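Local coordinates for stage II sporulation E family protein (Thermanaerovibrio acidaminovorans, PDB 3RNR) that is of unknown function but probably acts as a metal-dependent protein phosphatase of the PP2C type, at residues Ala89-Cys94 / Leu109-Ser114. Sequence-based numbering, arbitrary orientation.
Sequences ASVGDC and LDHNVS
His111 and Gly92 grip each other through two hydrogen bonds. Gly92 N donates to His111 ND1 at 2.9 Å, lying almost exactly in the ring plane, and His111 N returns a bond of 2.9 Å to Gly92 O, arriving well above the carbonyl plane. With CG anti to its own carbonyl carbon and beside the backbone N (chi1 -55°), the imidazole turns its ND1 edge to the end of strand 85-91; CE1 on that edge comes within 3.3 Å of Ser90 O. Gly92 has a positive phi of 91°, and its lack of a side chain lets the chain turn here. Its own O also takes a CA-H...O contact from Asp110 and lies within hydrogen-bonding distance of a water that is 2.7 Å from both Leu109 O and Ser90 OG. Further along, Asp110 OD1 reaches the 89-94 backbone through a second water, 2.7 Å from OD1 and bound to Asp93 O; its direct partner is Arg106, in a salt bridge. Asp93 OD1 is instead hydrogen-bonded to Tyr168 OH. The contact holds the turn that carries the chain from strand 85-91 in one sheet of the PP2C sandwich to strand 95-100 in the other against the lead-in to helix 113-119. Because ND1 accepts from an amide, it should carry no proton, so a neutral imidazole would be protonated on NE2.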
# COMPACT_ATOMS: atom_id res chain seq x y z
N ALA B 89 14.73 0.11 -5.76
CA ALA B 89 14.99 -0.73 -6.93
C ALA B 89 13.97 -0.41 -8.01
O ALA B 89 12.84 0.01 -7.71
CB ALA B 89 14.96 -2.20 -6.55
N SER B 90 14.34 -0.61 -9.27
CA SER B 90 13.39 -0.37 -10.35
C SER B 90 13.70 -1.21 -11.56
O SER B 90 14.85 -1.62 -11.77
CB SER B 90 13.32 1.12 -10.70
OG SER B 90 14.49 1.56 -11.36
N VAL B 91 12.67 -1.50 -12.34
CA VAL B 91 12.85 -2.27 -13.56
C VAL B 91 11.98 -1.65 -14.64
O VAL B 91 10.76 -1.48 -14.45
CB VAL B 91 12.44 -3.75 -13.36
CG1 VAL B 91 12.53 -4.52 -14.68
CG2 VAL B 91 13.33 -4.43 -12.30
N GLY B 92 12.56 -1.38 -15.79
CA GLY B 92 11.83 -0.68 -16.83
C GLY B 92 11.96 0.83 -16.79
O GLY B 92 13.06 1.37 -16.61
N ASP B 93 10.89 1.52 -17.15
CA ASP B 93 10.90 2.97 -17.26
C ASP B 93 10.31 3.73 -16.07
O ASP B 93 10.12 4.94 -16.16
CB ASP B 93 10.24 3.42 -18.57
CG ASP B 93 8.79 3.04 -18.62
OD1 ASP B 93 8.39 2.19 -17.81
OD2 ASP B 93 8.04 3.60 -19.45
N CYS B 94 9.92 3.04 -15.00
CA CYS B 94 9.55 3.75 -13.77
C CYS B 94 10.80 4.38 -13.17
O CYS B 94 11.90 3.91 -13.41
CB CYS B 94 8.89 2.81 -12.78
SG CYS B 94 7.29 2.21 -13.30
N LEU B 109 18.18 4.23 -13.18
CA LEU B 109 18.43 4.20 -14.62
C LEU B 109 17.23 3.55 -15.28
O LEU B 109 16.64 2.63 -14.72
CB LEU B 109 19.67 3.37 -14.93
CG LEU B 109 20.28 3.61 -16.31
CD1 LEU B 109 20.97 4.96 -16.35
CD2 LEU B 109 21.25 2.50 -16.67
N ASP B 110 16.87 4.05 -16.46
CA ASP B 110 15.83 3.42 -17.29
C ASP B 110 16.39 2.17 -17.94
O ASP B 110 17.56 2.14 -18.32
CB ASP B 110 15.45 4.36 -18.44
CG ASP B 110 14.58 5.50 -17.99
OD1 ASP B 110 13.85 5.35 -16.99
OD2 ASP B 110 14.63 6.55 -18.66
N HIS B 111 15.56 1.14 -18.12
CA HIS B 111 15.99 0.06 -19.00
C HIS B 111 15.29 0.18 -20.34
O HIS B 111 14.16 -0.26 -20.50
CB HIS B 111 15.67 -1.28 -18.36
CG HIS B 111 16.27 -1.43 -16.99
ND1 HIS B 111 15.50 -1.48 -15.85
CD2 HIS B 111 17.56 -1.46 -16.58
CE1 HIS B 111 16.29 -1.56 -14.79
NE2 HIS B 111 17.54 -1.55 -15.21
N ASN B 112 16.03 0.66 -21.33
CA ASN B 112 15.50 0.82 -22.67
C ASN B 112 16.63 0.76 -23.67
O ASN B 112 17.80 0.75 -23.27
CB ASN B 112 14.59 2.05 -22.83
CG ASN B 112 15.30 3.36 -22.55
OD1 ASN B 112 16.51 3.49 -22.73
ND2 ASN B 112 14.52 4.35 -22.12
N VAL B 113 16.29 0.63 -24.94
CA VAL B 113 17.31 0.47 -25.98
C VAL B 113 18.33 1.59 -25.95
O VAL B 113 19.53 1.35 -26.05
CB VAL B 113 16.66 0.36 -27.38
CG1 VAL B 113 17.71 0.54 -28.49
CG2 VAL B 113 15.97 -0.98 -27.52
N SER B 114 17.88 2.83 -25.79
CA SER B 114 18.86 3.92 -25.70
C SER B 114 19.86 3.70 -24.56
O SER B 114 21.07 3.84 -24.74
CB SER B 114 18.16 5.27 -25.50
OG SER B 114 19.10 6.31 -25.69
O HOH W 1 14.39 1.32 -14.05
O HOH W 2 11.54 6.68 -17.51
O HOH W 3 14.53 4.52 -13.84